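Local coordinates for protein fervidolysin (Fervidobacterium pennivorans, PDB 1R6V) that degrades keratin into peptides as a subtilisin-like serine protease, allowing its bacterium to grow on native feathers, at residues L6-I12 with L581-R587; F562-L566 with A589-N593; F607-L613 with T642-I647. The protein carries 1 engineered substitution. One frame throughout, in Å; residues are numbered along the deposited sequence.

Contact 1: residues L6-I12 with L581-R587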
ATOM      1  N   LEU A   6      -4.313 -16.301  39.292  1.00 38.80           N
ATOM      2  CA  LEU A   6      -4.710 -14.908  39.123  1.00 36.38           C
ATOM      3  C   LEU A   6      -4.389 -14.046  40.347  1.00 35.48           C
ATOM      4  O   LEU A   6      -4.013 -12.881  40.215  1.00 33.88           O
ATOM      5  CB  LEU A   6      -6.211 -14.848  38.805  1.00 36.24           C
ATOM      6  CG  LEU A   6      -6.783 -13.629  38.079  1.00 35.90           C
ATOM      7  CD1 LEU A   6      -8.243 -13.892  37.713  1.00 35.17           C
ATOM      8  CD2 LEU A   6      -6.669 -12.404  38.956  1.00 36.60           C
ATOM      9  N   ALA A   7      -4.530 -14.628  41.535  1.00 35.03           N
ATOM     10  CA  ALA A   7      -4.264 -13.913  42.782  1.00 34.88           C
ATOM     11  C   ALA A   7      -2.780 -13.619  42.985  1.00 34.87           C
ATOM     12  O   ALA A   7      -2.417 -12.669  43.680  1.00 34.23           O
ATOM     13  CB  ALA A   7      -4.800 -14.721  43.962  1.00 35.22           C
ATOM     14  N   SER A   8      -1.926 -14.426  42.368  1.00 34.95           N
ATOM     15  CA  SER A   8      -0.485 -14.258  42.512  1.00 35.58           C
ATOM     16  C   SER A   8       0.131 -13.294  41.501  1.00 35.39           C
ATOM     17  O   SER A   8       1.301 -12.927  41.621  1.00 36.46           O
ATOM     18  CB  SER A   8       0.205 -15.616  42.407  1.00 36.94           C
ATOM     19  OG  SER A   8      -0.044 -16.202  41.142  1.00 40.96           O
ATOM     20  N   LEU A   9      -0.649 -12.883  40.509  1.00 33.17           N
ATOM     21  CA  LEU A   9      -0.155 -11.963  39.494  1.00 31.69           C
ATOM     22  C   LEU A   9       0.122 -10.579  40.063  1.00 31.25           C
ATOM     23  O   LEU A   9      -0.643 -10.063  40.875  1.00 30.59           O
ATOM     24  CB  LEU A   9      -1.159 -11.834  38.347  1.00 29.80           C
ATOM     25  CG  LEU A   9      -1.322 -13.042  37.426  1.00 29.57           C
ATOM     26  CD1 LEU A   9      -2.376 -12.717  36.380  1.00 27.88           C
ATOM     27  CD2 LEU A   9      -0.000 -13.395  36.761  1.00 27.75           C
ATOM     28  N   PRO A  10       1.233  -9.962  39.640  1.00 32.00           N
ATOM     29  CA  PRO A  10       1.625  -8.627  40.098  1.00 32.68           C
ATOM     30  C   PRO A  10       0.879  -7.526  39.350  1.00 33.34           C
ATOM     31  O   PRO A  10       0.247  -7.774  38.323  1.00 31.83           O
ATOM     32  CB  PRO A  10       3.117  -8.595  39.799  1.00 33.64           C
ATOM     33  CG  PRO A  10       3.190  -9.369  38.513  1.00 32.94           C
ATOM     34  CD  PRO A  10       2.304 -10.568  38.826  1.00 32.79           C
ATOM     35  N   GLU A  11       0.969  -6.309  39.872  1.00 34.34           N
ATOM     36  CA  GLU A  11       0.325  -5.150  39.269  1.00 35.48           C
ATOM     37  C   GLU A  11       1.254  -4.591  38.197  1.00 36.40           C
ATOM     38  O   GLU A  11       2.455  -4.448  38.440  1.00 35.88           O
ATOM     39  CB  GLU A  11       0.094  -4.087  40.336  1.00 38.29           C
ATOM     40  CG  GLU A  11      -0.503  -4.643  41.611  1.00 42.37           C
ATOM     41  CD  GLU A  11      -0.457  -3.655  42.757  1.00 43.53           C
ATOM     42  OE1 GLU A  11      -1.060  -2.567  42.626  1.00 45.35           O
ATOM     43  OE2 GLU A  11       0.184  -3.974  43.787  1.00 45.08           O
ATOM     44  N   ILE A  12       0.709  -4.285  37.019  1.00 35.01           N
ATOM     45  CA  ILE A  12       1.515  -3.727  35.932  1.00 35.48           C
ATOM     46  C   ILE A  12       0.837  -2.540  35.257  1.00 35.28           C
ATOM     47  O   ILE A  12      -0.365  -2.331  35.405  1.00 35.77           O
ATOM     48  CB  ILE A  12       1.861  -4.795  34.853  1.00 34.95           C
ATOM     49  CG1 ILE A  12       0.659  -5.059  33.940  1.00 35.70           C
ATOM     50  CG2 ILE A  12       2.331  -6.070  35.524  1.00 34.49           C
ATOM     51  CD1 ILE A  12      -0.580  -5.527  34.649  1.00 36.87           C
ATOM     52  N   LEU A 581      -2.183 -12.487  30.676  1.00 23.47           N
ATOM     53  CA  LEU A 581      -1.966 -12.842  32.077  1.00 25.32           C
ATOM     54  C   LEU A 581      -0.571 -12.488  32.581  1.00 26.64           C
ATOM     55  O   LEU A 581      -0.013 -13.199  33.417  1.00 27.78           O
ATOM     56  CB  LEU A 581      -2.227 -14.336  32.295  1.00 25.14           C
ATOM     57  CG  LEU A 581      -3.608 -14.814  31.847  1.00 24.81           C
ATOM     58  CD1 LEU A 581      -3.771 -16.302  32.117  1.00 26.32           C
ATOM     59  CD2 LEU A 581      -4.675 -14.012  32.581  1.00 23.82           C
ATOM     60  N   ARG A 582      -0.018 -11.387  32.079  1.00 26.48           N
ATOM     61  CA  ARG A 582       1.309 -10.929  32.493  1.00 27.25           C
ATOM     62  C   ARG A 582       1.209 -10.261  33.868  1.00 27.52           C
ATOM     63  O   ARG A 582       2.188 -10.182  34.617  1.00 28.32           O
ATOM     64  CB  ARG A 582       1.876  -9.933  31.467  1.00 28.24           C
ATOM     65  CG  ARG A 582       2.262 -10.556  30.118  1.00 29.44           C
ATOM     66  CD  ARG A 582       2.634  -9.497  29.087  1.00 29.59           C
ATOM     67  NE  ARG A 582       1.475  -8.717  28.660  1.00 30.88           N
ATOM     68  CZ  ARG A 582       1.495  -7.796  27.702  1.00 31.60           C
ATOM     69  NH1 ARG A 582       2.625  -7.524  27.059  1.00 31.80           N
ATOM     70  NH2 ARG A 582       0.376  -7.159  27.372  1.00 31.42           N
ATOM     71  N   GLY A 583       0.013  -9.793  34.200  1.00 25.08           N
ATOM     72  CA  GLY A 583      -0.203  -9.139  35.476  1.00 25.23           C
ATOM     73  C   GLY A 583      -1.628  -8.639  35.538  1.00 25.34           C
ATOM     74  O   GLY A 583      -2.416  -8.922  34.634  1.00 23.95           O
ATOM     75  N   VAL A 584      -1.960  -7.905  36.593  1.00 25.57           N
ATOM     76  CA  VAL A 584      -3.308  -7.365  36.756  1.00 26.20           C
ATOM     77  C   VAL A 584      -3.274  -5.850  36.869  1.00 27.18           C
ATOM     78  O   VAL A 584      -2.265  -5.269  37.274  1.00 26.63           O
ATOM     79  CB  VAL A 584      -3.997  -7.947  38.021  1.00 27.07           C
ATOM     80  CG1 VAL A 584      -4.084  -9.466  37.917  1.00 25.60           C
ATOM     81  CG2 VAL A 584      -3.228  -7.544  39.273  1.00 27.58           C
ATOM     82  N   TYR A 585      -4.377  -5.211  36.492  1.00 26.49           N
ATOM     83  CA  TYR A 585      -4.481  -3.759  36.558  1.00 29.17           C
ATOM     84  C   TYR A 585      -5.240  -3.313  37.808  1.00 29.66           C
ATOM     85  O   TYR A 585      -5.356  -2.118  38.087  1.00 30.91           O
ATOM     86  CB  TYR A 585      -5.180  -3.215  35.307  1.00 29.65           C
ATOM     87  CG  TYR A 585      -4.382  -3.407  34.039  1.00 31.45           C
ATOM     88  CD1 TYR A 585      -4.765  -4.350  33.083  1.00 31.71           C
ATOM     89  CD2 TYR A 585      -3.229  -2.655  33.801  1.00 32.59           C
ATOM     90  CE1 TYR A 585      -4.019  -4.542  31.918  1.00 31.57           C
ATOM     91  CE2 TYR A 585      -2.473  -2.837  32.641  1.00 32.97           C
ATOM     92  CZ  TYR A 585      -2.873  -3.778  31.705  1.00 32.64           C
ATOM     93  OH  TYR A 585      -2.138  -3.950  30.552  1.00 30.80           O
ATOM     94  N   GLY A 586      -5.770  -4.279  38.550  1.00 29.35           N
ATOM     95  CA  GLY A 586      -6.499  -3.944  39.761  1.00 29.03           C
ATOM     96  C   GLY A 586      -7.477  -5.013  40.207  1.00 29.50           C
ATOM     97  O   GLY A 586      -8.012  -5.763  39.389  1.00 27.85           O
ATOM     98  N   ARG A 587      -7.698  -5.084  41.516  1.00 29.15           N
ATOM     99  CA  ARG A 587      -8.622  -6.048  42.099  1.00 29.96           C
ATOM    100  C   ARG A 587      -9.570  -5.303  43.032  1.00 28.99           C
ATOM    101  O   ARG A 587      -9.160  -4.361  43.709  1.00 29.51           O
ATOM    102  CB  ARG A 587      -7.866  -7.115  42.892  1.00 30.73           C
ATOM    103  CG  ARG A 587      -6.861  -7.920  42.093  1.00 31.61           C
ATOM    104  CD  ARG A 587      -6.444  -9.162  42.876  1.00 32.07           C
ATOM    105  NE  ARG A 587      -5.458  -9.975  42.171  1.00 32.90           N
ATOM    106  CZ  ARG A 587      -4.172  -9.657  42.051  1.00 31.69           C
ATOM    107  NH1 ARG A 587      -3.711  -8.534  42.592  1.00 31.40           N
ATOM    108  NH2 ARG A 587      -3.348 -10.469  41.398  1.00 32.77           N
TER

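Contact 2: residues F562-L566 with A589-N593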
ATOM      1  N   PHE A 562     -22.095  -7.399  37.342  1.00 20.27           N
ATOM      2  CA  PHE A 562     -22.384  -8.832  37.405  1.00 19.73           C
ATOM      3  C   PHE A 562     -23.641  -9.044  38.236  1.00 19.84           C
ATOM      4  O   PHE A 562     -23.848  -8.364  39.232  1.00 20.32           O
ATOM      5  CB  PHE A 562     -21.232  -9.605  38.032  1.00 20.20           C
ATOM      6  CG  PHE A 562     -19.921  -9.373  37.361  1.00 20.64           C
ATOM      7  CD1 PHE A 562     -19.085  -8.354  37.795  1.00 21.28           C
ATOM      8  CD2 PHE A 562     -19.528 -10.163  36.292  1.00 20.71           C
ATOM      9  CE1 PHE A 562     -17.853  -8.117  37.170  1.00 20.14           C
ATOM     10  CE2 PHE A 562     -18.304  -9.942  35.654  1.00 22.06           C
ATOM     11  CZ  PHE A 562     -17.465  -8.911  36.102  1.00 20.83           C
ATOM     12  N   SER A 563     -24.450 -10.012  37.819  1.00 20.45           N
ATOM     13  CA  SER A 563     -25.727 -10.314  38.471  1.00 19.67           C
ATOM     14  C   SER A 563     -25.762 -11.581  39.322  1.00 21.78           C
ATOM     15  O   SER A 563     -26.716 -11.801  40.078  1.00 21.63           O
ATOM     16  CB  SER A 563     -26.792 -10.443  37.392  1.00 19.68           C
ATOM     17  OG  SER A 563     -26.425 -11.476  36.487  1.00 18.26           O
ATOM     18  N   THR A 564     -24.729 -12.408  39.204  1.00 20.05           N
ATOM     19  CA  THR A 564     -24.669 -13.675  39.926  1.00 21.31           C
ATOM     20  C   THR A 564     -24.394 -13.537  41.423  1.00 22.76           C
ATOM     21  O   THR A 564     -23.619 -12.691  41.839  1.00 22.46           O
ATOM     22  CB  THR A 564     -23.586 -14.590  39.305  1.00 19.71           C
ATOM     23  OG1 THR A 564     -23.776 -14.658  37.886  1.00 19.45           O
ATOM     24  CG2 THR A 564     -23.670 -16.000  39.891  1.00 19.78           C
ATOM     25  N   ASN A 565     -25.047 -14.372  42.232  1.00 24.55           N
ATOM     26  CA  ASN A 565     -24.818 -14.343  43.668  1.00 26.59           C
ATOM     27  C   ASN A 565     -23.615 -15.237  43.978  1.00 27.33           C
ATOM     28  O   ASN A 565     -23.653 -16.437  43.720  1.00 28.00           O
ATOM     29  CB  ASN A 565     -26.059 -14.857  44.407  1.00 29.03           C
ATOM     30  CG  ASN A 565     -25.782 -15.157  45.865  1.00 30.55           C
ATOM     31  OD1 ASN A 565     -24.992 -14.468  46.512  1.00 32.43           O
ATOM     32  ND2 ASN A 565     -26.444 -16.180  46.397  1.00 33.58           N
ATOM     33  N   LEU A 566     -22.549 -14.652  44.517  1.00 28.85           N
ATOM     34  CA  LEU A 566     -21.342 -15.413  44.842  1.00 29.38           C
ATOM     35  C   LEU A 566     -21.098 -15.469  46.344  1.00 31.65           C
ATOM     36  O   LEU A 566     -19.952 -15.562  46.790  1.00 31.44           O
ATOM     37  CB  LEU A 566     -20.121 -14.780  44.161  1.00 29.15           C
ATOM     38  CG  LEU A 566     -20.148 -14.669  42.631  1.00 27.40           C
ATOM     39  CD1 LEU A 566     -18.838 -14.063  42.123  1.00 26.44           C
ATOM     40  CD2 LEU A 566     -20.340 -16.044  42.032  1.00 27.07           C
ATOM     41  N   ALA A 589     -13.378  -5.880  45.611  1.00 28.09           N
ATOM     42  CA  ALA A 589     -14.359  -6.808  46.147  1.00 26.71           C
ATOM     43  C   ALA A 589     -15.520  -6.952  45.184  1.00 26.20           C
ATOM     44  O   ALA A 589     -15.999  -5.970  44.619  1.00 26.09           O
ATOM     45  CB  ALA A 589     -14.869  -6.320  47.504  1.00 28.58           C
ATOM     46  N   TYR A 590     -15.971  -8.183  45.005  1.00 25.50           N
ATOM     47  CA  TYR A 590     -17.092  -8.469  44.134  1.00 26.16           C
ATOM     48  C   TYR A 590     -18.368  -8.036  44.836  1.00 27.18           C
ATOM     49  O   TYR A 590     -18.547  -8.291  46.031  1.00 27.63           O
ATOM     50  CB  TYR A 590     -17.171  -9.965  43.852  1.00 23.98           C
ATOM     51  CG  TYR A 590     -18.348 -10.374  42.997  1.00 23.62           C
ATOM     52  CD1 TYR A 590     -18.223 -10.478  41.610  1.00 22.63           C
ATOM     53  CD2 TYR A 590     -19.584 -10.674  43.573  1.00 20.78           C
ATOM     54  CE1 TYR A 590     -19.294 -10.877  40.815  1.00 22.53           C
ATOM     55  CE2 TYR A 590     -20.662 -11.074  42.786  1.00 20.26           C
ATOM     56  CZ  TYR A 590     -20.512 -11.175  41.411  1.00 21.76           C
ATOM     57  OH  TYR A 590     -21.563 -11.577  40.624  1.00 20.28           O
ATOM     58  N   ALA A 591     -19.248  -7.378  44.092  1.00 26.80           N
ATOM     59  CA  ALA A 591     -20.527  -6.938  44.630  1.00 27.94           C
ATOM     60  C   ALA A 591     -21.589  -7.156  43.553  1.00 28.17           C
ATOM     61  O   ALA A 591     -21.517  -6.576  42.475  1.00 26.99           O
ATOM     62  CB  ALA A 591     -20.461  -5.473  45.031  1.00 28.98           C
ATOM     63  N   ARG A 592     -22.558  -8.017  43.850  1.00 26.98           N
ATOM     64  CA  ARG A 592     -23.634  -8.329  42.923  1.00 27.32           C
ATOM     65  C   ARG A 592     -24.413  -7.076  42.551  1.00 27.28           C
ATOM     66  O   ARG A 592     -24.753  -6.268  43.416  1.00 26.12           O
ATOM     67  CB  ARG A 592     -24.580  -9.357  43.555  1.00 27.95           C
ATOM     68  CG  ARG A 592     -25.666  -9.864  42.626  1.00 30.45           C
ATOM     69  CD  ARG A 592     -26.489 -11.004  43.246  1.00 31.25           C
ATOM     70  NE  ARG A 592     -27.710 -10.553  43.911  1.00 36.77           N
ATOM     71  CZ  ARG A 592     -27.746  -9.880  45.055  1.00 37.02           C
ATOM     72  NH1 ARG A 592     -26.619  -9.569  45.683  1.00 39.35           N
ATOM     73  NH2 ARG A 592     -28.913  -9.517  45.576  1.00 37.29           N
ATOM     74  N   ASN A 593     -24.672  -6.917  41.254  1.00 28.49           N
ATOM     75  CA  ASN A 593     -25.429  -5.783  40.726  1.00 30.07           C
ATOM     76  C   ASN A 593     -24.740  -4.431  40.860  1.00 30.57           C
ATOM     77  O   ASN A 593     -25.346  -3.387  40.611  1.00 30.64           O
ATOM     78  CB  ASN A 593     -26.814  -5.741  41.380  1.00 30.26           C
ATOM     79  CG  ASN A 593     -27.692  -6.888  40.935  1.00 32.31           C
ATOM     80  OD1 ASN A 593     -28.635  -7.274  41.629  1.00 36.29           O
ATOM     81  ND2 ASN A 593     -27.395  -7.436  39.768  1.00 32.85           N
TER
HETATM   82  O   HOH W   1     -21.166  -6.317  39.865  1.00 20.97           O

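Contact 3: residues F607-L613 with T642-I647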
ATOM      1  N   PHE A 607     -11.444  -9.522  31.865  1.00 18.08           N
ATOM      2  CA  PHE A 607     -12.115  -9.511  33.168  1.00 20.30           C
ATOM      3  C   PHE A 607     -12.093 -10.879  33.817  1.00 18.45           C
ATOM      4  O   PHE A 607     -12.288 -11.884  33.156  1.00 18.23           O
ATOM      5  CB  PHE A 607     -13.587  -9.088  33.013  1.00 20.79           C
ATOM      6  CG  PHE A 607     -13.783  -7.798  32.266  1.00 22.56           C
ATOM      7  CD1 PHE A 607     -13.109  -6.650  32.654  1.00 24.28           C
ATOM      8  CD2 PHE A 607     -14.677  -7.725  31.197  1.00 24.48           C
ATOM      9  CE1 PHE A 607     -13.316  -5.441  31.998  1.00 25.33           C
ATOM     10  CE2 PHE A 607     -14.894  -6.520  30.530  1.00 24.93           C
ATOM     11  CZ  PHE A 607     -14.210  -5.375  30.935  1.00 26.76           C
ATOM     12  N   GLY A 608     -11.858 -10.915  35.116  1.00 21.11           N
ATOM     13  CA  GLY A 608     -11.853 -12.203  35.778  1.00 22.53           C
ATOM     14  C   GLY A 608     -12.409 -12.120  37.177  1.00 22.37           C
ATOM     15  O   GLY A 608     -12.751 -11.049  37.680  1.00 20.75           O
ATOM     16  N   ILE A 609     -12.502 -13.281  37.805  1.00 23.13           N
ATOM     17  CA  ILE A 609     -12.973 -13.378  39.165  1.00 24.00           C
ATOM     18  C   ILE A 609     -12.049 -14.359  39.876  1.00 22.66           C
ATOM     19  O   ILE A 609     -11.642 -15.372  39.305  1.00 20.26           O
ATOM     20  CB  ILE A 609     -14.433 -13.874  39.213  1.00 26.06           C
ATOM     21  CG1 ILE A 609     -15.341 -12.794  38.621  1.00 27.96           C
ATOM     22  CG2 ILE A 609     -14.842 -14.185  40.644  1.00 27.01           C
ATOM     23  CD1 ILE A 609     -16.790 -13.080  38.702  1.00 34.39           C
ATOM     24  N   GLN A 610     -11.678 -14.016  41.100  1.00 23.83           N
ATOM     25  CA  GLN A 610     -10.834 -14.888  41.907  1.00 25.54           C
ATOM     26  C   GLN A 610     -11.472 -15.027  43.287  1.00 25.95           C
ATOM     27  O   GLN A 610     -12.190 -14.141  43.746  1.00 24.78           O
ATOM     28  CB  GLN A 610      -9.420 -14.319  42.049  1.00 25.55           C
ATOM     29  CG  GLN A 610      -9.336 -12.957  42.721  1.00 30.25           C
ATOM     30  CD  GLN A 610      -7.898 -12.548  43.035  1.00 32.31           C
ATOM     31  OE1 GLN A 610      -7.455 -12.598  44.190  1.00 34.98           O
ATOM     32  NE2 GLN A 610      -7.161 -12.154  42.001  1.00 31.34           N
ATOM     33  N   THR A 611     -11.208 -16.156  43.930  1.00 26.66           N
ATOM     34  CA  THR A 611     -11.724 -16.436  45.268  1.00 28.91           C
ATOM     35  C   THR A 611     -10.568 -17.031  46.071  1.00 29.17           C
ATOM     36  O   THR A 611      -9.712 -17.707  45.506  1.00 27.99           O
ATOM     37  CB  THR A 611     -12.888 -17.444  45.209  1.00 28.70           C
ATOM     38  OG1 THR A 611     -13.289 -17.795  46.541  1.00 33.82           O
ATOM     39  CG2 THR A 611     -12.464 -18.692  44.466  1.00 28.99           C
ATOM     40  N   LEU A 612     -10.549 -16.784  47.381  1.00 30.42           N
ATOM     41  CA  LEU A 612      -9.480 -17.280  48.248  1.00 32.61           C
ATOM     42  C   LEU A 612      -9.473 -18.807  48.328  1.00 33.16           C
ATOM     43  O   LEU A 612      -8.412 -19.433  48.328  1.00 34.66           O
ATOM     44  CB  LEU A 612      -9.621 -16.684  49.657  1.00 32.47           C
ATOM     45  CG  LEU A 612      -8.413 -16.801  50.599  1.00 33.67           C
ATOM     46  CD1 LEU A 612      -7.244 -16.005  50.028  1.00 33.91           C
ATOM     47  CD2 LEU A 612      -8.777 -16.269  51.982  1.00 34.90           C
ATOM     48  N   LEU A 613     -10.661 -19.399  48.393  1.00 34.03           N
ATOM     49  CA  LEU A 613     -10.790 -20.851  48.472  1.00 33.96           C
ATOM     50  C   LEU A 613     -11.422 -21.407  47.201  1.00 33.47           C
ATOM     51  O   LEU A 613     -12.265 -20.764  46.583  1.00 33.39           O
ATOM     52  CB  LEU A 613     -11.637 -21.237  49.687  1.00 34.80           C
ATOM     53  CG  LEU A 613     -11.099 -20.781  51.049  1.00 35.34           C
ATOM     54  CD1 LEU A 613     -12.109 -21.109  52.135  1.00 34.92           C
ATOM     55  CD2 LEU A 613      -9.762 -21.467  51.332  1.00 35.66           C
ATOM     56  N   THR A 642     -11.224 -24.843  41.407  1.00 29.72           N
ATOM     57  CA  THR A 642     -10.397 -23.720  40.969  1.00 27.73           C
ATOM     58  C   THR A 642     -10.703 -22.454  41.768  1.00 26.84           C
ATOM     59  O   THR A 642     -11.743 -22.359  42.416  1.00 25.30           O
ATOM     60  CB  THR A 642     -10.591 -23.424  39.465  1.00 27.21           C
ATOM     61  OG1 THR A 642     -11.892 -22.870  39.242  1.00 27.98           O
ATOM     62  CG2 THR A 642     -10.451 -24.700  38.648  1.00 26.97           C
ATOM     63  N   THR A 643      -9.792 -21.484  41.713  1.00 24.84           N
ATOM     64  CA  THR A 643      -9.948 -20.236  42.446  1.00 24.28           C
ATOM     65  C   THR A 643     -10.067 -19.009  41.548  1.00 22.47           C
ATOM     66  O   THR A 643     -10.094 -17.889  42.040  1.00 23.02           O
ATOM     67  CB  THR A 643      -8.763 -20.005  43.389  1.00 26.31           C
ATOM     68  OG1 THR A 643      -7.545 -20.146  42.648  1.00 25.63           O
ATOM     69  CG2 THR A 643      -8.780 -21.015  44.531  1.00 25.71           C
ATOM     70  N   TRP A 644     -10.131 -19.215  40.242  1.00 22.81           N
ATOM     71  CA  TRP A 644     -10.263 -18.074  39.336  1.00 22.88           C
ATOM     72  C   TRP A 644     -10.762 -18.458  37.959  1.00 21.51           C
ATOM     73  O   TRP A 644     -10.601 -19.594  37.512  1.00 21.94           O
ATOM     74  CB  TRP A 644      -8.919 -17.345  39.185  1.00 24.06           C
ATOM     75  CG  TRP A 644      -7.856 -18.151  38.488  1.00 26.18           C
ATOM     76  CD1 TRP A 644      -7.092 -19.146  39.033  1.00 27.12           C
ATOM     77  CD2 TRP A 644      -7.476 -18.067  37.106  1.00 26.69           C
ATOM     78  NE1 TRP A 644      -6.262 -19.685  38.080  1.00 26.86           N
ATOM     79  CE2 TRP A 644      -6.476 -19.047  36.888  1.00 28.01           C
ATOM     80  CE3 TRP A 644      -7.881 -17.263  36.033  1.00 26.94           C
ATOM     81  CZ2 TRP A 644      -5.876 -19.246  35.636  1.00 28.06           C
ATOM     82  CZ3 TRP A 644      -7.281 -17.460  34.782  1.00 29.21           C
ATOM     83  CH2 TRP A 644      -6.287 -18.447  34.597  1.00 28.33           C
ATOM     84  N   THR A 645     -11.394 -17.507  37.283  1.00 19.22           N
ATOM     85  CA  THR A 645     -11.847 -17.755  35.932  1.00 18.52           C
ATOM     86  C   THR A 645     -11.947 -16.428  35.197  1.00 17.63           C
ATOM     87  O   THR A 645     -11.849 -15.369  35.813  1.00 18.23           O
ATOM     88  CB  THR A 645     -13.205 -18.496  35.887  1.00 18.54           C
ATOM     89  OG1 THR A 645     -13.451 -18.922  34.546  1.00 20.16           O
ATOM     90  CG2 THR A 645     -14.353 -17.594  36.350  1.00 17.77           C
ATOM     91  N   ILE A 646     -12.115 -16.504  33.882  1.00 17.18           N
ATOM     92  CA  ILE A 646     -12.229 -15.316  33.036  1.00 18.04           C
ATOM     93  C   ILE A 646     -13.680 -15.197  32.567  1.00 17.68           C
ATOM     94  O   ILE A 646     -14.340 -16.197  32.322  1.00 17.66           O
ATOM     95  CB  ILE A 646     -11.305 -15.416  31.781  1.00 18.41           C
ATOM     96  CG1 ILE A 646      -9.841 -15.520  32.212  1.00 20.90           C
ATOM     97  CG2 ILE A 646     -11.471 -14.183  30.903  1.00 17.48           C
ATOM     98  CD1 ILE A 646      -9.444 -16.894  32.646  1.00 28.19           C
ATOM     99  N   ILE A 647     -14.158 -13.968  32.431  1.00 17.28           N
ATOM    100  CA  ILE A 647     -15.538 -13.719  32.017  1.00 17.51           C
ATOM    101  C   ILE A 647     -15.577 -12.836  30.784  1.00 16.77           C
ATOM    102  O   ILE A 647     -14.999 -11.754  30.794  1.00 17.02           O
ATOM    103  CB  ILE A 647     -16.311 -12.944  33.106  1.00 18.37           C
ATOM    104  CG1 ILE A 647     -16.204 -13.655  34.458  1.00 22.06           C
ATOM    105  CG2 ILE A 647     -17.767 -12.768  32.681  1.00 19.13           C
ATOM    106  CD1 ILE A 647     -16.910 -14.967  34.511  1.00 23.77           C
TER
HETATM  107  O   HOH W   2     -12.864 -10.486  29.756  1.00 14.93           O

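Contact 1: residues L6-I12 with L581-R587
The N-terminal arm of the chain, assigned to the propeptide, docks on the second beta-sandwich domain through Leu6, Leu9, Glu11 and Ile12, which meet Val584, Tyr585 and Arg587. The join centres on a single beta bridge between Glu11 and Val584: Val584 N donates to Pro10 O (2.8 Å), and Ile12 N returns a longer bond to Val584 O. The same Val584 carbonyl is met by Glu11 CA, whose C-H points at it. Arg587 makes the side-chain part of the grip. Its chain runs extended from CG to NE, and the terminal NH2 spends both hydrogens on backbone carbonyls, Leu6 O and Leu9 O, each 2.8 Å from Arg587 NH2 and nearly straight (170° and 168°). Both oxygens lie in the guanidinium plane: Leu6, which opens a bend with helical backbone angles at 6-8, and Leu9, which follows it, present their carbonyls at the edge of the group, while Val584 CG2 lies over one face. Beside this, Leu9 CB rests on Val584 CG1 at 3.8 Å, and Leu9 CD2 reaches to the carbonyl of Leu581. Farther along, Ile12 turns CG1 between its own N and carbonyl carbon (chi1 77°), which carries CD1 against Val584 O (3.1 Å) and over the Tyr585 ring, toward its rim. This CH-pi contact puts Ile12 CD1 4.0 Å from the ring centroid. Tyr585 and Gly586 form a classic beta bulge opposite Val576, and Arg582 turns to a salt bridge with Asp578. Across the interface, the arginine charge meets carbonyl dipoles instead of a carboxylate, with Glu11 OE2 6.1 Å from Arg587 NH1; polar attachment of the arm therefore rests on its main chain, with leucine and isoleucine side chains supplying the apolar part.

Contact 2: residues F562-L566 with A589-N593
Tyr590 presents one ring face to Leu566 and points its hydroxyl at the backbone of Thr564. Leu566 CD1 stands almost straight over the middle of the ring, 3.3 Å from the Tyr590 centroid and 9° off the normal, a tight CH-pi contact. Tyr590 OH donates to Thr564 O (2.6 Å), which lies near the ring plane at its edge. CG of the tyrosine lies anti to the backbone N (chi1 178°), which extends the ring toward the facing loop, and Phe562 CB packs on Tyr590 CE1 at 3.6 Å. The two aromatic rings meet obliquely. Both segments lie in loops that carry the chain between the two sheets of the sandwich: 562-566 follows strand 558-562, and the loop at 589-593 leads into the neighbouring strand 595-597. Where those strands come together, Asn593 N donates to Phe562 O (2.6 Å), nearly along the C=O axis. A water joins Phe562 N to Ala591 O (2.6 Å from the latter). The aliphatic part of Arg592 lies alongside the Ser563 and Thr564 carbonyls, its CD 3.3 Å from Ser563 O. Farther out, Thr564 OG1 bonds to Gln622 N, Phe562 meets Phe574 edge-to-face, and Leu566 also touches Ile609 and Ile621.

Contact 3: residues F607-L613 with T642-I647
Thr643 O is gripped from the facing segment: Thr611 N bonds to it at 2.8 Å, and Gln610 CA adds a weaker C-H...O contact at 3.1 Å. From here the segments run antiparallel, their strand axes at 155°. Ile609 and Thr645 form a hydrogen-bonded pair, with N to O distances of 3.0 Å both for Ile609 N to Thr645 O and for Thr645 N to Ile609 O. Gln610 with Trp644 and Gly608 with Ile646 are non-hydrogen-bonded pairs, and the backbones come close there, Gly608 CA lying 4.2 Å from Ile646 CA. Ile647 N donates to Phe607 O (2.9 Å), and beyond it a water links Phe607 N to Ile647 O. At the other end Thr643 CG2, anti to the carbonyl carbon, packs on the backbone of Leu613 while CB approaches Thr611 O. Thr611 OG1 turns to Lys570 O and Thr645 OG1 to Val637 O. In the sandwich, strand 604-610 pairs antiparallel with 573-577, 644-647 and 666-669. Ile609 and Ile647 face Ile621 of the opposing sheet, and Phe607 stacks on Trp666; Gln610 and Trp644 belong to the outer face, against which Leu6 of the N-terminal arm packs.

How the contacts relate
All three contacts lie in or against the second beta-sandwich domain, far from the catalytic and calcium sites. Centres of contacts 1 and 3 are about 12 Å apart, those of 2 and 3 about 13 Å, and those of 1 and 2 about 20 Å. Contact 3 lies between the others: its inner face, at Ile609 and Ile647, touches Tyr590, Leu566 and Phe562 of contact 2, while its outer face, at Gln610 and Trp644, receives Leu6 and Ala7 of contact 1. Along the chain, 6-12 comes first, then 562-566, 581-587, 589-593, 607-613 and 642-647. Contact 2 lies in loops between the sheets and contact 3 within one sheet; contact 1 ties the propeptide arm to the sandwich.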